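Bifunctional purine biosynthetic protein ADE5,7 (Cryptococcus neoformans var. grubii serotype A, PDB 7LVO) catalyses the second and fifth steps of de novo purine biosynthesis, the stretch modelled here being the N-terminal glycinamide ribonucleotide synthetase half that joins phosphoribosylamine to glycine using ATP. Local coordinates at residues A57-V62 with Q351-E356; L429-S434 with S447-I452. All blocks are in the same frame, centred on the assembly; numbering follows the deposited sequence.

Contact 1. Residues A57-V62 with Q351-E356; sequences AQSSRV and QTDLAE
Ser59 and Asp353 bring the two backbones together, their CA atoms 5.8 Å apart, where the type I turn Ser59–Val62 meets the N-terminus of helix 354-362. The motif is a capped helix start facing an ST turn. Asp353 is the N-cap residue: its OD1 accepts from Glu356 N at 2.9 Å, the amide approaching from well above the carboxylate plane. A short side chain with two acceptors suits this place, because the second oxygen can look outward to the turn. There, Ser59 OG donates to Asp353 OD2 over 2.7 Å, meeting it on the syn side, 16° out of the plane. With its hydroxyl swung opposite the backbone N (chi1 161°), Ser59 also has OG placed to accept from Arg61 N at 2.9 Å, which makes the ST turn. One small hydroxyl therefore ties its own turn together and binds the helix cap. A bridging water donates to Asp353 OD2 and only weakly accepts from Ser60 N, so OD2 takes two bonds. Beneath this polar pair, Ala355 and Val62 supply an apolar floor, and the methyl of Ala355 rests against Leu56 of helix 47-56 as well. The contact thus fastens the loop leading from helix 47-56 into strand 62-67, of the N domain, to the start of a helix of the ATP-grasp part. Arg61, bent at chi3 (44°), brings NE within 3.3 Å of Glu356 OE1; the oxygen stands well out of the guanidinium plane, so this salt bridge is one of charge alone. Glu356 OE2 has its own salt bridge to Arg365. Ala355 is short and Val62 branched, which suits a shallow apolar patch; there Val62 CG2 presses on Ala355 CB at a tight 3.5 Å.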
loop_
_atom_site.group_PDB
_atom_site.type_symbol
_atom_site.label_atom_id
_atom_site.label_comp_id
_atom_site.label_asym_id
_atom_site.label_seq_id
_atom_site.Cartn_x
_atom_site.Cartn_y
_atom_site.Cartn_z
ATOM N N ALA A 57 -11.830 13.584 6.298
ATOM C CA ALA A 57 -12.968 14.122 7.037
ATOM C C ALA A 57 -12.634 15.420 7.764
ATOM O O ALA A 57 -13.550 16.144 8.170
ATOM C CB ALA A 57 -13.475 13.087 8.041
ATOM N N GLN A 58 -11.355 15.735 7.933
ATOM C CA GLN A 58 -10.949 16.984 8.559
ATOM C C GLN A 58 -10.885 18.150 7.579
ATOM O O GLN A 58 -10.745 19.299 8.018
ATOM C CB GLN A 58 -9.581 16.818 9.225
ATOM C CG GLN A 58 -9.572 15.833 10.383
ATOM C CD GLN A 58 -8.188 15.643 10.966
ATOM O OE1 GLN A 58 -7.203 15.535 10.231
ATOM N NE2 GLN A 58 -8.101 15.620 12.284
ATOM N N SER A 59 -10.979 17.885 6.278
ATOM C CA SER A 59 -10.935 18.955 5.287
ATOM C C SER A 59 -12.231 19.754 5.317
ATOM O O SER A 59 -13.323 19.188 5.254
ATOM C CB SER A 59 -10.714 18.378 3.894
ATOM O OG SER A 59 -11.102 19.303 2.877
ATOM N N SER A 60 -12.108 21.079 5.391
ATOM C CA SER A 60 -13.277 21.945 5.287
ATOM C C SER A 60 -13.856 21.974 3.880
ATOM O O SER A 60 -14.934 22.543 3.683
ATOM C CB SER A 60 -12.924 23.369 5.735
ATOM O OG SER A 60 -11.931 23.934 4.904
ATOM N N ARG A 61 -13.167 21.393 2.902
ATOM C CA ARG A 61 -13.668 21.306 1.536
ATOM C C ARG A 61 -14.395 19.997 1.259
ATOM O O ARG A 61 -14.814 19.765 0.122
ATOM C CB ARG A 61 -12.515 21.472 0.544
ATOM C CG ARG A 61 -11.927 22.879 0.504
ATOM C CD ARG A 61 -10.767 22.969 -0.473
ATOM N NE ARG A 61 -11.058 22.298 -1.734
ATOM C CZ ARG A 61 -11.890 22.762 -2.655
ATOM N NH1 ARG A 61 -12.553 23.894 -2.480
ATOM N NH2 ARG A 61 -12.068 22.071 -3.778
ATOM N N VAL A 62 -14.551 19.140 2.265
ATOM C CA VAL A 62 -15.186 17.839 2.111
ATOM C C VAL A 62 -16.443 17.813 2.967
ATOM O O VAL A 62 -16.391 18.116 4.164
ATOM C CB VAL A 62 -14.229 16.697 2.502
ATOM C CG1 VAL A 62 -14.966 15.363 2.514
ATOM C CG2 VAL A 62 -13.045 16.658 1.552
ATOM N N GLN A 351 -1.712 21.978 8.782
ATOM C CA GLN A 351 -1.940 22.903 7.683
ATOM C C GLN A 351 -2.239 22.187 6.372
ATOM O O GLN A 351 -2.831 22.792 5.471
ATOM C CB GLN A 351 -0.723 23.812 7.496
ATOM C CG GLN A 351 -1.045 25.175 6.907
ATOM C CD GLN A 351 -1.720 26.091 7.912
ATOM O OE1 GLN A 351 -1.921 25.717 9.066
ATOM N NE2 GLN A 351 -2.077 27.297 7.474
ATOM N N THR A 352 -1.850 20.917 6.251
ATOM C CA THR A 352 -2.030 20.171 5.015
ATOM C C THR A 352 -3.438 19.601 4.939
ATOM O O THR A 352 -3.885 18.900 5.854
ATOM C CB THR A 352 -1.008 19.037 4.924
ATOM O OG1 THR A 352 0.312 19.585 4.823
ATOM C CG2 THR A 352 -1.297 18.166 3.709
ATOM N N ASP A 353 -4.129 19.894 3.841
ATOM C CA ASP A 353 -5.441 19.328 3.549
ATOM C C ASP A 353 -5.233 18.152 2.604
ATOM O O ASP A 353 -4.854 18.343 1.445
ATOM C CB ASP A 353 -6.365 20.378 2.931
ATOM C CG ASP A 353 -7.753 19.831 2.620
ATOM O OD1 ASP A 353 -7.866 18.652 2.243
ATOM O OD2 ASP A 353 -8.735 20.586 2.747
ATOM N N LEU A 354 -5.481 16.935 3.097
ATOM C CA LEU A 354 -5.262 15.757 2.265
ATOM C C LEU A 354 -6.181 15.770 1.050
ATOM O O LEU A 354 -5.781 15.345 -0.039
ATOM C CB LEU A 354 -5.469 14.484 3.072
ATOM C CG LEU A 354 -5.220 13.187 2.308
ATOM C CD1 LEU A 354 -3.853 13.176 1.640
ATOM C CD2 LEU A 354 -5.367 11.979 3.247
ATOM N N ALA A 355 -7.419 16.243 1.220
ATOM C CA ALA A 355 -8.336 16.323 0.085
ATOM C C ALA A 355 -7.764 17.221 -1.011
ATOM O O ALA A 355 -7.775 16.870 -2.198
ATOM C CB ALA A 355 -9.698 16.831 0.553
ATOM N N GLU A 356 -7.243 18.384 -0.624
ATOM C CA GLU A 356 -6.650 19.287 -1.602
ATOM C C GLU A 356 -5.468 18.628 -2.300
ATOM O O GLU A 356 -5.265 18.816 -3.505
ATOM C CB GLU A 356 -6.216 20.586 -0.919
ATOM C CG GLU A 356 -5.721 21.650 -1.883
ATOM C CD GLU A 356 -6.798 22.091 -2.850
ATOM O OE1 GLU A 356 -7.869 22.543 -2.388
ATOM O OE2 GLU A 356 -6.579 21.964 -4.072
HETATM O O HOH W 1 -8.920 22.050 4.994
#

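Contact 2. Residues L429-S434 with S447-I452; sequences LAVCAS and SGISQI
Val431 is the bump at the middle of this contact, and the end of helix 438-449 with the turn after it forms the hollow that receives it. The pair is a strand followed by a helix lying on the same sheet: strand 427-435 leads into helix 438-449, whose last turn folds back over it in the C domain. The two methyls of Val431 do different work. CG1, opposite the backbone N (chi1 -175°), points at the backbone of Gly448, 4.0 Å from its CA, and the lack of a side chain there lets the helix settle close to the strand. CG2 sits between two isoleucine tips, 3.3 Å from Ile449 CD1, a close approach for two methyl carbons, and 3.5 Å from Ile452 CD1. Ile449 crosses Val431 at a slant, whereas Ile452 slides past it in the opposite direction. Two residues earlier on the strand, Leu429 meets Ile452 tip to tip, CD1 to CD1 at 3.9 Å, while its other methyl, CD2, lies near Ile452 CG2. Leu383 of strand 377-384 touches Leu429, Ile449 and Ile452 alike and extends the same core. Branched residues suit such a place, since their methyls fill uneven hollows. All five touching residues are buried and meet through carbon alone, so the attachment rests on shape and the exclusion of water, with no polar bond fixing its direction.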
loop_
_atom_site.group_PDB
_atom_site.type_symbol
_atom_site.label_atom_id
_atom_site.label_comp_id
_atom_site.label_asym_id
_atom_site.label_seq_id
_atom_site.Cartn_x
_atom_site.Cartn_y
_atom_site.Cartn_z
ATOM N N LEU A 429 -6.862 -4.467 13.366
ATOM C CA LEU A 429 -6.754 -3.023 13.502
ATOM C C LEU A 429 -5.289 -2.663 13.726
ATOM O O LEU A 429 -4.417 -3.531 13.839
ATOM C CB LEU A 429 -7.649 -2.507 14.635
ATOM C CG LEU A 429 -7.444 -3.063 16.052
ATOM C CD1 LEU A 429 -6.195 -2.476 16.698
ATOM C CD2 LEU A 429 -8.669 -2.797 16.899
ATOM N N ALA A 430 -5.023 -1.365 13.787
ATOM C CA ALA A 430 -3.685 -0.843 14.027
ATOM C C ALA A 430 -3.775 0.266 15.063
ATOM O O ALA A 430 -4.598 1.176 14.932
ATOM C CB ALA A 430 -3.057 -0.321 12.731
ATOM N N VAL A 431 -2.943 0.179 16.093
ATOM C CA VAL A 431 -2.842 1.206 17.125
ATOM C C VAL A 431 -1.662 2.094 16.759
ATOM O O VAL A 431 -0.528 1.616 16.661
ATOM C CB VAL A 431 -2.668 0.590 18.520
ATOM C CG1 VAL A 431 -2.697 1.680 19.587
ATOM C CG2 VAL A 431 -3.752 -0.440 18.782
ATOM N N CYS A 432 -1.924 3.377 16.542
ATOM C CA CYS A 432 -0.950 4.281 15.946
ATOM C C CYS A 432 -0.791 5.525 16.803
ATOM O O CYS A 432 -1.698 5.911 17.544
ATOM C CB CYS A 432 -1.383 4.675 14.531
ATOM S SG CYS A 432 -1.969 3.285 13.516
ATOM N N ALA A 433 0.378 6.154 16.686
ATOM C CA ALA A 433 0.677 7.351 17.456
ATOM C C ALA A 433 1.870 8.069 16.839
ATOM O O ALA A 433 2.705 7.465 16.157
ATOM C CB ALA A 433 0.957 7.014 18.926
ATOM N N SER A 434 1.939 9.374 17.094
ATOM C CA SER A 434 3.083 10.193 16.726
ATOM C C SER A 434 3.611 10.898 17.968
ATOM O O SER A 434 2.895 11.080 18.957
ATOM C CB SER A 434 2.719 11.223 15.651
ATOM O OG SER A 434 1.776 12.160 16.138
ATOM N N SER A 447 0.864 1.747 24.508
ATOM C CA SER A 447 -0.012 2.110 25.617
ATOM C C SER A 447 -1.479 1.946 25.236
ATOM O O SER A 447 -2.305 1.551 26.069
ATOM C CB SER A 447 0.270 3.550 26.052
ATOM O OG SER A 447 1.623 3.704 26.442
ATOM N N GLY A 448 -1.823 2.249 23.983
ATOM C CA GLY A 448 -3.186 2.061 23.522
ATOM C C GLY A 448 -3.574 0.613 23.332
ATOM O O GLY A 448 -4.766 0.298 23.313
ATOM N N ILE A 449 -2.592 -0.277 23.199
ATOM C CA ILE A 449 -2.891 -1.696 23.038
ATOM C C ILE A 449 -3.606 -2.232 24.271
ATOM O O ILE A 449 -4.485 -3.095 24.169
ATOM C CB ILE A 449 -1.598 -2.485 22.757
ATOM C CG1 ILE A 449 -0.891 -1.948 21.514
ATOM C CG2 ILE A 449 -1.903 -3.969 22.614
ATOM C CD1 ILE A 449 -1.493 -2.400 20.203
ATOM N N SER A 450 -3.243 -1.729 25.456
ATOM C CA SER A 450 -3.821 -2.234 26.693
ATOM C C SER A 450 -5.315 -1.969 26.793
ATOM O O SER A 450 -5.986 -2.587 27.631
ATOM C CB SER A 450 -3.111 -1.602 27.891
ATOM O OG SER A 450 -1.702 -1.738 27.778
ATOM N N GLN A 451 -5.851 -1.074 25.969
ATOM C CA GLN A 451 -7.265 -0.734 25.984
ATOM C C GLN A 451 -8.051 -1.468 24.902
ATOM O O GLN A 451 -9.207 -1.119 24.643
ATOM C CB GLN A 451 -7.440 0.775 25.814
ATOM C CG GLN A 451 -6.613 1.608 26.788
ATOM C CD GLN A 451 -6.937 1.307 28.231
ATOM O OE1 GLN A 451 -7.979 0.730 28.539
ATOM N NE2 GLN A 451 -6.038 1.697 29.132
ATOM N N ILE A 452 -7.447 -2.460 24.256
ATOM C CA ILE A 452 -8.098 -3.243 23.213
ATOM C C ILE A 452 -7.920 -4.715 23.559
ATOM O O ILE A 452 -6.822 -5.142 23.937
ATOM C CB ILE A 452 -7.522 -2.940 21.814
ATOM C CG1 ILE A 452 -7.603 -1.447 21.518
ATOM C CG2 ILE A 452 -8.264 -3.744 20.744
ATOM C CD1 ILE A 452 -6.917 -1.032 20.236
#

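Both segments of contact 1 come before either segment of contact 2 in the sequence. Their centres lie 25 Å apart, with nearest atoms about 11 Å from each other, and they do not touch. The closest ends of contact 1 are 289 residues apart in sequence, and it brings the loop that enters strand 62-67, an inner strand of the parallel N-domain sheet, against helix 354-362; contact 2 is local, packing helix 438-449 on strand 427-435 of the antiparallel sheet that also holds strand 377-384. Helix 354-362 precedes strand 377-384 in sequence, which links the two regions. One contact thus joins distant parts of the chain, while the other builds a single region, and both stand away from the predicted ATP and magnesium sites.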